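Local atomic coordinates of putative phosphosugar isomerase (Clostridium difficile, PDB entry 3G68), a protein that probably acts on phosphorylated sugars through two SIS domains, as a putative phosphosugar isomerase related to the isomerising domain of glucosamine-6-phosphate synthase. Residues B[14-19]-B[182-187]; B[53-58]-B[306-311]; B[67-72]-B[96-101]; B[112-117]-B[125-130]; B[210-215]-B[252-257]. One frame throughout, in Å; residues are numbered along the deposited sequence. Where two conformers were deposited one is given.

Overall arrangement
From the N terminus, helix 4-20 supplies the first half of contact 1, a loop closed by residues 182-187, which begin within helix 170-184. Contact 2 opens inside that loop at 53-58 and closes outside it at 306-311, so the two cross; they touch where Ala183 CB lies 3.5 Å from Tyr309 O. Contacts 3 and 4 follow in series, nested within both, and belong to the first parallel sheet and its flanking helix 96-107; they meet at Tyr99 O and Ile126 CD1. Contact 5 begins after contact 1 has closed, is nested in contact 2, and belongs to the second parallel sheet, its centre about 39 Å from that of contact 4.

Contact 1: B[14-19]-B[182-187]; sequences RMREII and DAINRF
The guanidinium of Arg16 has Asn185 CA at its edge and in its plane, 4.0 Å from Arg16 NH2, while the methyl Ile184 CG2 approaches the same group obliquely, 3.9 Å from Arg16 NE. Arg16 starts out turned aside from residues 182-187, but its chain runs extended from CG to NE and carries the charged end to them, passing Ile184 in the opposite direction.

Beside the guanidinium, Ile184 is the hub of an apolar contact. Its CD1 meets Ile19 CD1 tip to tip at 3.6 Å. Selenomethionine Met15 comes in at a slant: in the conformer given, one of two, the bend at its last torsion (chi3 66°) puts CE 3.5 Å from Ile184 CD1. A type I turn runs from Ile184 to Phe187, closed by the bond from Phe187 N to Ile184 O.

Around the contact, Leu152 of helix 145-165 packs on Met15, and Ile177, Ile180 and Leu181 of helix 170-184 pack on Ile19. A second subunit adjoins as well: its Glu10 packs on Arg16 and Asn185, and its Arg14 forms a salt bridge with Asp182, placing these helices at a subunit interface.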
# COMPACT_ATOMS: atom_id res chain seq x y z
N ARG B 14 -12.22 6.05 37.68
CA ARG B 14 -13.45 5.89 38.48
C ARG B 14 -14.61 6.64 37.87
O ARG B 14 -15.73 6.12 37.84
CB ARG B 14 -13.24 6.32 39.95
CG ARG B 14 -12.42 5.34 40.80
CD ARG B 14 -13.04 3.95 40.88
NE ARG B 14 -12.28 3.08 41.78
CZ ARG B 14 -12.58 1.81 42.06
NH1 ARG B 14 -13.64 1.21 41.51
NH2 ARG B 14 -11.80 1.13 42.89
N MSE B 15 -14.37 7.84 37.36
CA MSE B 15 -15.44 8.66 36.77
C MSE B 15 -16.05 7.98 35.54
O MSE B 15 -17.28 7.92 35.39
CB MSE B 15 -14.94 10.06 36.44
CG MSE B 15 -14.61 10.90 37.68
SE MSE B 15 -14.18 12.75 37.23
CE MSE B 15 -16.01 13.26 36.53
N ARG B 16 -15.20 7.42 34.71
CA ARG B 16 -15.64 6.68 33.51
C ARG B 16 -16.46 5.44 33.88
O ARG B 16 -17.43 5.13 33.18
CB ARG B 16 -14.47 6.28 32.67
CG ARG B 16 -13.82 7.45 32.01
CD ARG B 16 -12.53 7.06 31.47
NE ARG B 16 -11.87 8.24 30.97
CZ ARG B 16 -10.56 8.40 30.93
NH1 ARG B 16 -9.74 7.46 31.38
NH2 ARG B 16 -10.08 9.53 30.45
N GLU B 17 -16.09 4.76 34.97
CA GLU B 17 -16.85 3.61 35.47
C GLU B 17 -18.25 3.98 35.95
O GLU B 17 -19.25 3.27 35.70
CB GLU B 17 -16.13 2.91 36.61
CG GLU B 17 -14.87 2.20 36.17
CD GLU B 17 -14.05 1.67 37.33
OE1 GLU B 17 -14.41 1.98 38.49
OE2 GLU B 17 -13.04 0.99 37.07
N ILE B 18 -18.31 5.11 36.63
CA ILE B 18 -19.55 5.66 37.13
C ILE B 18 -20.49 6.02 35.98
O ILE B 18 -21.66 5.72 36.03
CB ILE B 18 -19.29 6.84 38.08
CG1 ILE B 18 -18.66 6.30 39.37
CG2 ILE B 18 -20.62 7.58 38.38
CD1 ILE B 18 -18.18 7.40 40.32
N ILE B 19 -19.96 6.67 34.96
CA ILE B 19 -20.72 7.01 33.75
C ILE B 19 -21.30 5.73 33.10
O ILE B 19 -22.49 5.68 32.83
CB ILE B 19 -19.83 7.84 32.78
CG1 ILE B 19 -19.75 9.29 33.28
CG2 ILE B 19 -20.35 7.82 31.32
CD1 ILE B 19 -18.62 10.13 32.62
N ASP B 182 -15.10 14.58 27.69
CA ASP B 182 -14.10 15.50 27.15
C ASP B 182 -13.40 16.27 28.30
O ASP B 182 -12.21 16.51 28.20
CB ASP B 182 -14.71 16.55 26.21
CG ASP B 182 -15.08 16.03 24.83
OD1 ASP B 182 -14.64 14.95 24.39
OD2 ASP B 182 -15.81 16.78 24.14
N ALA B 183 -14.11 16.62 29.39
CA ALA B 183 -13.49 17.28 30.55
C ALA B 183 -12.63 16.28 31.33
O ALA B 183 -11.48 16.55 31.71
CB ALA B 183 -14.59 17.85 31.48
N ILE B 184 -13.16 15.09 31.53
CA ILE B 184 -12.44 14.04 32.26
C ILE B 184 -11.09 13.68 31.59
O ILE B 184 -10.10 13.43 32.27
CB ILE B 184 -13.34 12.75 32.39
CG1 ILE B 184 -14.56 13.03 33.31
CG2 ILE B 184 -12.53 11.56 32.83
CD1 ILE B 184 -15.58 11.85 33.33
N ASN B 185 -11.04 13.72 30.26
CA ASN B 185 -9.84 13.38 29.51
C ASN B 185 -8.72 14.43 29.59
O ASN B 185 -7.58 14.15 29.22
CB ASN B 185 -10.15 13.09 28.04
CG ASN B 185 -9.05 12.26 27.39
OD1 ASN B 185 -8.62 11.25 27.96
ND2 ASN B 185 -8.60 12.68 26.23
N ARG B 186 -9.05 15.63 30.03
CA ARG B 186 -8.06 16.71 30.22
C ARG B 186 -7.44 16.72 31.61
O ARG B 186 -6.47 17.45 31.86
CB ARG B 186 -8.71 18.07 29.96
CG ARG B 186 -9.19 18.17 28.52
CD ARG B 186 -9.64 19.56 28.24
NE ARG B 186 -9.98 19.73 26.85
CZ ARG B 186 -10.30 20.89 26.30
NH1 ARG B 186 -10.31 22.00 27.02
NH2 ARG B 186 -10.59 20.94 25.00
N PHE B 187 -8.00 15.93 32.52
CA PHE B 187 -7.57 15.91 33.92
C PHE B 187 -6.07 15.67 34.05
O PHE B 187 -5.37 16.43 34.71
CB PHE B 187 -8.41 14.89 34.67
CG PHE B 187 -8.20 14.85 36.16
CD1 PHE B 187 -7.06 14.26 36.71
CD2 PHE B 187 -9.21 15.32 37.04
CE1 PHE B 187 -6.89 14.18 38.10
CE2 PHE B 187 -9.05 15.26 38.41
CZ PHE B 187 -7.91 14.69 38.96

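Contact 2: B[53-58]-B[306-311]; sequences QPYLQN and NPYYQT
Two tyrosine hydroxyls bond directly to each other here: Tyr55 OH donates to Tyr309 OH at 2.8 Å, and with Tyr308 the pair forms an aromatic cluster between helix 43-59 and a loop of helical backbone angles. Tyr309 OH is also bonded to Glu176, so the donor from Tyr55 belongs to a short polar chain Tyr55-Tyr309-Glu176.

Tyr55 and Tyr308 make a T-shaped pair. The edge of Tyr55 faces the flat side of Tyr308, with centroids 5.4 Å apart and planes at 68°, and Tyr55 CD1 comes to 3.5 Å from Tyr308 CG. With CG of Tyr55 anti to the backbone N (chi1 174°), the ring edge is set against Tyr308. Met155 and Leu159 of helix 145-165 also pack on Tyr55.

Farther along the helix, Asn58 crosses the end of Tyr308 at about a right angle, its CG 3.3 Å from Tyr308 OH.

An Asx turn, extended to an Asx motif by a second bond, holds the loop in shape. Asn306 OD1 accepts from both Tyr308 N (2.9 Å) and Tyr309 N (2.7 Å), which reach it from opposite faces of its carbonyl plane.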
# COMPACT_ATOMS: atom_id res chain seq x y z
N GLN B 53 -25.55 22.38 41.96
CA GLN B 53 -26.90 22.95 41.98
C GLN B 53 -27.23 23.84 40.78
O GLN B 53 -28.32 23.69 40.21
CB GLN B 53 -27.22 23.63 43.32
CG GLN B 53 -28.64 24.23 43.40
CD GLN B 53 -28.76 25.59 42.73
OE1 GLN B 53 -27.81 26.36 42.68
NE2 GLN B 53 -29.97 25.92 42.27
N PRO B 54 -26.34 24.77 40.39
CA PRO B 54 -26.70 25.57 39.22
C PRO B 54 -26.95 24.73 37.97
O PRO B 54 -27.95 24.92 37.28
CB PRO B 54 -25.49 26.50 39.02
CG PRO B 54 -24.88 26.61 40.38
CD PRO B 54 -25.04 25.22 40.95
N TYR B 55 -26.07 23.77 37.70
CA TYR B 55 -26.23 22.89 36.54
C TYR B 55 -27.58 22.23 36.57
O TYR B 55 -28.29 22.21 35.56
CB TYR B 55 -25.14 21.81 36.56
CG TYR B 55 -25.25 20.71 35.51
CD1 TYR B 55 -24.84 20.93 34.21
CD2 TYR B 55 -25.69 19.43 35.86
CE1 TYR B 55 -24.92 19.92 33.26
CE2 TYR B 55 -25.74 18.41 34.91
CZ TYR B 55 -25.34 18.66 33.62
OH TYR B 55 -25.37 17.66 32.66
N LEU B 56 -27.93 21.72 37.74
CA LEU B 56 -29.17 21.00 37.91
C LEU B 56 -30.38 21.89 37.75
O LEU B 56 -31.37 21.48 37.13
CB LEU B 56 -29.20 20.31 39.25
CG LEU B 56 -28.26 19.11 39.34
CD1 LEU B 56 -28.31 18.56 40.79
CD2 LEU B 56 -28.64 18.06 38.31
N GLN B 57 -30.29 23.10 38.31
CA GLN B 57 -31.38 24.08 38.19
C GLN B 57 -31.61 24.42 36.71
O GLN B 57 -32.74 24.59 36.28
CB GLN B 57 -31.05 25.33 39.01
CG GLN B 57 -32.20 26.37 39.11
CD GLN B 57 -33.44 25.90 39.90
OE1 GLN B 57 -33.41 24.90 40.61
NE2 GLN B 57 -34.50 26.66 39.80
N ASN B 58 -30.52 24.55 35.95
CA ASN B 58 -30.60 24.78 34.52
C ASN B 58 -31.19 23.58 33.76
O ASN B 58 -32.04 23.75 32.91
CB ASN B 58 -29.21 25.11 33.99
CG ASN B 58 -29.21 25.44 32.53
OD1 ASN B 58 -28.92 24.57 31.69
ND2 ASN B 58 -29.55 26.67 32.19
N ASN B 306 -17.21 25.46 28.70
CA ASN B 306 -18.46 25.06 29.33
C ASN B 306 -18.46 25.42 30.82
O ASN B 306 -17.65 24.88 31.60
CB ASN B 306 -18.71 23.56 29.12
CG ASN B 306 -20.06 23.11 29.64
OD1 ASN B 306 -20.30 23.09 30.86
ND2 ASN B 306 -20.94 22.71 28.73
N PRO B 307 -19.39 26.30 31.24
CA PRO B 307 -19.42 26.79 32.61
C PRO B 307 -19.72 25.75 33.68
O PRO B 307 -19.48 26.02 34.85
CB PRO B 307 -20.52 27.85 32.58
CG PRO B 307 -21.38 27.46 31.47
CD PRO B 307 -20.51 26.85 30.44
N TYR B 308 -20.24 24.60 33.28
CA TYR B 308 -20.56 23.53 34.19
C TYR B 308 -19.47 22.47 34.21
O TYR B 308 -19.02 22.08 35.29
CB TYR B 308 -21.88 22.89 33.80
CG TYR B 308 -23.02 23.88 33.62
CD1 TYR B 308 -23.50 24.60 34.70
CD2 TYR B 308 -23.61 24.08 32.36
CE1 TYR B 308 -24.53 25.51 34.56
CE2 TYR B 308 -24.65 25.00 32.20
CZ TYR B 308 -25.12 25.70 33.31
OH TYR B 308 -26.15 26.61 33.19
N TYR B 309 -19.02 22.03 33.05
CA TYR B 309 -18.06 20.90 33.01
C TYR B 309 -16.61 21.24 33.34
O TYR B 309 -15.80 20.34 33.64
CB TYR B 309 -18.18 20.08 31.69
CG TYR B 309 -19.61 19.63 31.42
CD1 TYR B 309 -20.41 19.10 32.43
CD2 TYR B 309 -20.17 19.76 30.14
CE1 TYR B 309 -21.74 18.71 32.18
CE2 TYR B 309 -21.46 19.34 29.89
CZ TYR B 309 -22.24 18.83 30.91
OH TYR B 309 -23.54 18.45 30.66
N GLN B 310 -16.28 22.53 33.34
CA GLN B 310 -14.96 23.00 33.80
C GLN B 310 -14.70 22.59 35.24
O GLN B 310 -13.54 22.59 35.67
CB GLN B 310 -14.85 24.53 33.67
CG GLN B 310 -15.80 25.31 34.59
CD GLN B 310 -15.69 26.83 34.45
OE1 GLN B 310 -14.67 27.36 34.02
NE2 GLN B 310 -16.74 27.51 34.82
N THR B 311 -15.75 22.26 35.98
CA THR B 311 -15.62 21.80 37.36
C THR B 311 -14.71 20.55 37.47
O THR B 311 -14.13 20.30 38.49
CB THR B 311 -17.00 21.53 38.03
OG1 THR B 311 -16.82 21.38 39.45
CG2 THR B 311 -17.67 20.28 37.44

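Contact 3: B[67-72]-B[96-101]; sequences MYPFMI and YSTYNA
Pro69 and Ala101 carry most of this contact, with Ile72 beside them: a single turn of 3-10 helix, 69-71, laid against the first turns of helix 96-107 in the alpha/beta SIS domain. The turn follows strand 63-67 after one residue; that strand is an outermost one of the parallel sheet within this chain, so the contact joins that border to the helix.

The pyrrolidine ring is the part that presses on the helix. Pro69 CB sits 3.4 Å from the carbonyl oxygen Ser97 O. Its neighbour CG reaches 3.9 Å from Thr98 OG1. One turn on, Ala101 CB meets Pro69 CB at 4.2 Å and Ile72 CG1 at 3.8 Å, so a single methyl touches both the first residue of the 3-10 turn and the residue after it. Small side chains at the points of contact, Ser97, Thr98 and Ala101, are consistent with the close backbones: the CA atoms of Pro69 and Ala101 are 5.5 Å apart.

Ser42 touches Pro69 and Thr98 and bonds through its hydroxyl to Ser97 OG; Ile38 and Thr40 of strand 36-40 pack on Ile72 and Pro69. Thr98 is about 5 Å from a bound citrate, probably from the crystallisation liquor, though such molecules can mark a pocket.

No direct hydrogen bond joins the two segments; instead a water donates to Pro69 O (3.1 Å) and, weakly, to Ser97 O (3.5 Å).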
# COMPACT_ATOMS: atom_id res chain seq x y z
N MSE B 67 -28.54 22.82 50.78
CA MSE B 67 -28.62 23.34 52.13
C MSE B 67 -27.68 22.63 53.07
O MSE B 67 -27.50 21.42 52.98
CB MSE B 67 -30.04 23.09 52.67
CG MSE B 67 -31.17 23.65 51.85
SE MSE B 67 -32.85 23.12 52.67
CE MSE B 67 -34.16 23.73 51.31
N TYR B 68 -27.09 23.39 54.00
CA TYR B 68 -26.34 22.79 55.09
C TYR B 68 -27.36 22.01 55.95
O TYR B 68 -28.52 22.42 56.05
CB TYR B 68 -25.69 23.86 56.00
CG TYR B 68 -24.40 24.50 55.55
CD1 TYR B 68 -23.21 23.74 55.45
CD2 TYR B 68 -24.31 25.87 55.33
CE1 TYR B 68 -22.01 24.34 55.09
CE2 TYR B 68 -23.12 26.48 54.98
CZ TYR B 68 -21.96 25.72 54.85
OH TYR B 68 -20.75 26.35 54.50
N PRO B 69 -26.95 20.90 56.57
CA PRO B 69 -27.90 20.15 57.40
C PRO B 69 -28.52 20.99 58.55
O PRO B 69 -29.72 20.84 58.82
CB PRO B 69 -27.05 19.00 57.96
CG PRO B 69 -25.96 18.83 56.95
CD PRO B 69 -25.64 20.22 56.51
N PHE B 70 -27.74 21.89 59.17
CA PHE B 70 -28.29 22.75 60.26
C PHE B 70 -29.45 23.65 59.81
O PHE B 70 -30.23 24.11 60.64
CB PHE B 70 -27.22 23.57 60.99
CG PHE B 70 -26.54 24.63 60.16
CD1 PHE B 70 -27.14 25.87 59.92
CD2 PHE B 70 -25.25 24.42 59.66
CE1 PHE B 70 -26.48 26.88 59.19
CE2 PHE B 70 -24.58 25.41 58.93
CZ PHE B 70 -25.21 26.64 58.70
N MSE B 71 -29.55 23.91 58.51
CA MSE B 71 -30.62 24.72 57.95
C MSE B 71 -31.91 23.95 57.78
O MSE B 71 -32.96 24.57 57.66
CB MSE B 71 -30.21 25.29 56.59
CG MSE B 71 -29.05 26.28 56.64
SE MSE B 71 -28.44 26.73 54.80
CE MSE B 71 -30.22 27.34 54.04
N ILE B 72 -31.83 22.61 57.74
CA ILE B 72 -33.00 21.76 57.54
C ILE B 72 -33.79 21.70 58.86
O ILE B 72 -33.26 21.30 59.90
CB ILE B 72 -32.61 20.31 57.15
CG1 ILE B 72 -31.77 20.25 55.87
CG2 ILE B 72 -33.88 19.44 57.04
CD1 ILE B 72 -32.53 20.41 54.57
N TYR B 96 -23.73 12.59 61.16
CA TYR B 96 -24.97 12.71 61.96
C TYR B 96 -25.80 13.90 61.54
O TYR B 96 -27.02 13.81 61.44
CB TYR B 96 -24.62 12.76 63.45
CG TYR B 96 -24.33 11.41 64.05
CD1 TYR B 96 -23.62 10.43 63.34
CD2 TYR B 96 -24.76 11.11 65.33
CE1 TYR B 96 -23.37 9.18 63.88
CE2 TYR B 96 -24.52 9.85 65.90
CZ TYR B 96 -23.82 8.90 65.16
OH TYR B 96 -23.55 7.67 65.69
N SER B 97 -25.12 15.01 61.27
CA SER B 97 -25.73 16.22 60.75
C SER B 97 -26.61 15.86 59.53
O SER B 97 -27.82 16.11 59.51
CB SER B 97 -24.62 17.24 60.41
OG SER B 97 -23.45 16.63 59.79
N THR B 98 -25.99 15.19 58.56
CA THR B 98 -26.65 14.76 57.33
C THR B 98 -27.72 13.70 57.61
O THR B 98 -28.84 13.83 57.14
CB THR B 98 -25.63 14.22 56.35
OG1 THR B 98 -24.61 15.21 56.21
CG2 THR B 98 -26.28 13.92 54.98
N TYR B 99 -27.38 12.68 58.38
CA TYR B 99 -28.35 11.64 58.76
C TYR B 99 -29.61 12.24 59.40
O TYR B 99 -30.74 11.85 59.03
CB TYR B 99 -27.72 10.65 59.74
N ASN B 100 -29.42 13.18 60.32
CA ASN B 100 -30.54 13.82 61.02
C ASN B 100 -31.45 14.65 60.12
O ASN B 100 -32.67 14.65 60.33
CB ASN B 100 -30.05 14.69 62.19
CG ASN B 100 -29.49 13.86 63.34
OD1 ASN B 100 -29.69 12.65 63.40
ND2 ASN B 100 -28.81 14.51 64.26
N ALA B 101 -30.86 15.35 59.16
CA ALA B 101 -31.62 16.15 58.20
C ALA B 101 -32.50 15.27 57.32
O ALA B 101 -33.64 15.62 57.05
CB ALA B 101 -30.71 16.95 57.33
O HOH W 1 -29.99 18.51 60.85

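Contact 4: B[112-117]-B[125-130]; sequences IASMAG and EISDYI
Ile112 O is gripped by two consecutive amides, Asp128 N at 2.8 Å and Tyr129 N at 3.1 Å, where the short strand 129-130 joins the edge of a parallel sheet beside strand 111-116. Tyr129 N lies in the carbonyl plane, whereas Asp128 N is tilted 33° from it. The return bond, Ser114 N to Tyr129 O at 3.0 Å, completes the parallel bridge of Ala113 with Tyr129, backed by a CA-H...O contact from Ala113 CA to the same oxygen.

Asp128 adds a side-chain bond: its OD2 accepts from Ile112 N at 3.0 Å on the anti side of the carboxylate. Both polar backbone atoms of Ile112 are thereby held by Asp128, which fastens the chain just before the bridge.

Ala113 CB and Tyr129 CB point to one side of the sheet, 4.1 Å apart, with the alanine methyl near the plane of the ring, at its edge; Leu85 of the adjoining strand 84-90 touches both residues.

The intervening loop positions two serines. The carbonyl of Ile123 bonds Ser127 OG, and Asp124 bonds Ser114 OG. Ser114 and Ile130 point to the other face of the sheet, where Ser114 OG lies 3.6 Å from Ile130 CA.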
# COMPACT_ATOMS: atom_id res chain seq x y z
N ILE B 112 -36.23 9.88 50.07
CA ILE B 112 -34.85 9.99 50.53
C ILE B 112 -33.89 9.22 49.63
O ILE B 112 -34.12 8.04 49.29
CB ILE B 112 -34.70 9.44 51.97
CG1 ILE B 112 -35.71 10.09 52.93
CG2 ILE B 112 -33.27 9.64 52.49
CD1 ILE B 112 -35.64 11.63 53.05
N ALA B 113 -32.80 9.88 49.26
CA ALA B 113 -31.74 9.27 48.47
C ALA B 113 -30.43 9.51 49.21
O ALA B 113 -30.28 10.55 49.88
CB ALA B 113 -31.70 9.86 47.07
N SER B 114 -29.52 8.54 49.11
CA SER B 114 -28.19 8.65 49.72
C SER B 114 -27.07 8.62 48.66
O SER B 114 -27.21 7.98 47.62
CB SER B 114 -27.97 7.55 50.76
OG SER B 114 -28.16 6.24 50.22
N MSE B 115 -25.99 9.34 48.93
CA MSE B 115 -24.79 9.31 48.10
C MSE B 115 -23.58 9.21 49.01
O MSE B 115 -23.00 10.22 49.42
CB MSE B 115 -24.72 10.53 47.17
CG MSE B 115 -25.81 10.55 46.14
SE MSE B 115 -25.33 11.75 44.65
CE MSE B 115 -26.90 11.36 43.39
N ALA B 116 -23.28 7.99 49.39
CA ALA B 116 -22.12 7.67 50.19
C ALA B 116 -21.06 7.03 49.29
O ALA B 116 -21.39 6.47 48.23
CB ALA B 116 -22.51 6.74 51.34
N GLY B 117 -19.80 7.11 49.73
CA GLY B 117 -18.66 6.57 49.00
C GLY B 117 -18.24 5.18 49.40
O GLY B 117 -17.13 4.74 49.11
N GLU B 125 -29.47 3.44 55.43
CA GLU B 125 -30.51 2.84 56.29
C GLU B 125 -31.87 3.48 56.18
O GLU B 125 -32.88 2.78 56.30
CB GLU B 125 -30.09 2.90 57.76
CG GLU B 125 -28.90 2.03 58.09
CD GLU B 125 -28.48 2.12 59.55
OE1 GLU B 125 -29.28 2.58 60.41
OE2 GLU B 125 -27.34 1.70 59.84
N ILE B 126 -31.92 4.79 56.00
CA ILE B 126 -33.19 5.51 55.88
C ILE B 126 -33.44 6.00 54.47
O ILE B 126 -34.29 6.86 54.26
CB ILE B 126 -33.26 6.72 56.88
CG1 ILE B 126 -32.16 7.77 56.60
CG2 ILE B 126 -33.16 6.21 58.32
CD1 ILE B 126 -32.23 9.00 57.51
N SER B 127 -32.73 5.42 53.50
CA SER B 127 -32.83 5.85 52.11
C SER B 127 -33.71 4.94 51.26
O SER B 127 -33.63 3.71 51.37
CB SER B 127 -31.43 5.91 51.50
OG SER B 127 -30.60 6.74 52.29
N ASP B 128 -34.54 5.56 50.41
CA ASP B 128 -35.38 4.86 49.48
C ASP B 128 -34.50 4.48 48.27
O ASP B 128 -34.71 3.42 47.68
CB ASP B 128 -36.55 5.75 49.06
CG ASP B 128 -37.45 6.11 50.26
OD1 ASP B 128 -37.95 5.17 50.92
OD2 ASP B 128 -37.64 7.32 50.55
N TYR B 129 -33.51 5.33 47.94
CA TYR B 129 -32.61 5.13 46.78
C TYR B 129 -31.15 5.24 47.17
O TYR B 129 -30.70 6.33 47.54
CB TYR B 129 -32.92 6.18 45.71
CG TYR B 129 -34.38 6.30 45.51
CD1 TYR B 129 -35.09 5.28 44.85
CD2 TYR B 129 -35.09 7.37 46.02
CE1 TYR B 129 -36.46 5.35 44.70
CE2 TYR B 129 -36.47 7.46 45.86
CZ TYR B 129 -37.14 6.44 45.20
OH TYR B 129 -38.50 6.53 45.06
N ILE B 130 -30.42 4.13 47.10
CA ILE B 130 -29.02 4.09 47.50
C ILE B 130 -28.22 4.35 46.24
O ILE B 130 -27.98 3.43 45.45
CB ILE B 130 -28.67 2.73 48.15
CG1 ILE B 130 -29.49 2.55 49.43
CG2 ILE B 130 -27.19 2.63 48.46
CD1 ILE B 130 -29.34 1.16 50.06

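Contact 5: B[210-215]-B[252-257]; sequences EIRIIG and NAINSD
Glu210 and Asp257 bring the backbones nearest, their CA atoms 7.3 Å apart, yet the runs 210-212 and 253-257 head 127° apart and no direct hydrogen bond links them. Strand 210-215 is an inner strand of the second parallel sheet, consistent with a second SIS domain; it lies beside strand 258-264, and the loop 252-257 leads into that neighbour.

Arg212 does the touching. Extended from CG to NE, it passes Ile254 in the opposite direction, so that NH1 comes to 3.3 Å from Ile254 CD1 and NH2 to 3.5 Å from Ala253 CB, both obliquely. A salt bridge within the strand, Arg212 NH1 to Glu210 OE1 at 3.3 Å, steadies the guanidinium, while Ser258 bonds Glu210 OE2.

Waters fill the role of direct bonds. One, in the guanidinium plane, accepts from Arg212 NH2 and donates to Glu210 OE2 and Ala253 O. A second water donates both to Glu210 OE2 and to Asn255 OD1, each at 2.6 Å; that OD1 also accepts Asp257 N at 3.0 Å, an Asx turn.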
# COMPACT_ATOMS: atom_id res chain seq x y z
N GLU B 210 -1.07 33.06 54.76
CA GLU B 210 -2.55 33.08 54.71
C GLU B 210 -2.96 33.24 53.28
O GLU B 210 -2.33 34.02 52.51
CB GLU B 210 -3.14 34.15 55.65
CG GLU B 210 -2.72 35.57 55.41
CD GLU B 210 -3.64 36.33 54.48
OE1 GLU B 210 -4.53 35.69 53.90
OE2 GLU B 210 -3.46 37.59 54.34
N ILE B 211 -4.00 32.51 52.91
CA ILE B 211 -4.43 32.45 51.53
C ILE B 211 -5.89 32.82 51.34
O ILE B 211 -6.74 32.53 52.17
CB ILE B 211 -4.25 31.00 50.98
CG1 ILE B 211 -2.80 30.52 51.10
CG2 ILE B 211 -4.71 30.90 49.51
CD1 ILE B 211 -2.60 29.01 50.88
N ARG B 212 -6.19 33.46 50.21
CA ARG B 212 -7.55 33.71 49.79
C ARG B 212 -7.65 33.26 48.33
O ARG B 212 -6.70 33.39 47.58
CB ARG B 212 -7.93 35.19 49.95
CG ARG B 212 -8.05 35.57 51.40
CD ARG B 212 -8.61 36.97 51.54
NE ARG B 212 -8.70 37.35 52.93
CZ ARG B 212 -7.72 37.87 53.63
NH1 ARG B 212 -6.53 38.14 53.08
NH2 ARG B 212 -7.91 38.16 54.92
N ILE B 213 -8.76 32.63 47.96
CA ILE B 213 -8.99 32.19 46.57
C ILE B 213 -10.17 33.04 46.08
O ILE B 213 -11.16 33.20 46.80
CB ILE B 213 -9.36 30.70 46.46
CG1 ILE B 213 -8.29 29.84 47.13
CG2 ILE B 213 -9.53 30.28 44.98
CD1 ILE B 213 -8.66 28.34 47.18
N ILE B 214 -10.04 33.61 44.88
CA ILE B 214 -11.11 34.40 44.27
C ILE B 214 -11.53 33.66 43.00
O ILE B 214 -10.68 33.41 42.12
CB ILE B 214 -10.65 35.82 43.91
CG1 ILE B 214 -10.01 36.51 45.11
CG2 ILE B 214 -11.82 36.63 43.33
CD1 ILE B 214 -9.49 37.88 44.81
N GLY B 215 -12.81 33.27 42.94
CA GLY B 215 -13.37 32.52 41.80
C GLY B 215 -14.57 33.21 41.16
O GLY B 215 -15.11 34.17 41.70
N ASN B 252 -9.80 45.07 52.05
CA ASN B 252 -9.28 45.81 53.21
C ASN B 252 -8.24 45.01 53.97
O ASN B 252 -7.38 45.62 54.58
CB ASN B 252 -10.39 46.20 54.19
CG ASN B 252 -11.32 47.25 53.66
OD1 ASN B 252 -12.49 46.99 53.36
ND2 ASN B 252 -10.80 48.43 53.49
N ALA B 253 -8.34 43.67 53.98
CA ALA B 253 -7.42 42.84 54.74
C ALA B 253 -6.19 42.34 53.96
O ALA B 253 -5.39 41.59 54.52
CB ALA B 253 -8.18 41.62 55.36
N ILE B 254 -6.00 42.78 52.72
CA ILE B 254 -4.86 42.29 51.92
C ILE B 254 -3.60 43.06 52.32
O ILE B 254 -3.62 44.31 52.46
CB ILE B 254 -5.16 42.39 50.41
CG1 ILE B 254 -6.38 41.53 50.03
CG2 ILE B 254 -3.93 42.04 49.55
CD1 ILE B 254 -6.34 40.00 50.37
N ASN B 255 -2.51 42.32 52.54
CA ASN B 255 -1.21 42.93 52.86
C ASN B 255 -0.09 42.14 52.19
O ASN B 255 -0.37 41.16 51.48
CB ASN B 255 -1.02 43.12 54.37
CG ASN B 255 -1.12 41.84 55.11
OD1 ASN B 255 -0.36 40.93 54.83
ND2 ASN B 255 -2.06 41.74 56.07
N SER B 256 1.16 42.55 52.38
CA SER B 256 2.26 41.93 51.63
C SER B 256 2.51 40.46 51.99
O SER B 256 3.22 39.73 51.26
CB SER B 256 3.53 42.78 51.75
OG SER B 256 4.04 42.61 53.05
N ASP B 257 1.99 40.03 53.13
CA ASP B 257 2.07 38.62 53.53
C ASP B 257 0.87 37.76 53.03
O ASP B 257 0.81 36.56 53.36
CB ASP B 257 2.15 38.49 55.06
CG ASP B 257 3.54 38.79 55.64
OD1 ASP B 257 4.58 38.78 54.92
OD2 ASP B 257 3.56 39.00 56.87
O HOH W 2 1.13 34.05 52.48
O HOH W 3 -5.32 39.38 56.05
O HOH W 4 -1.38 38.66 55.55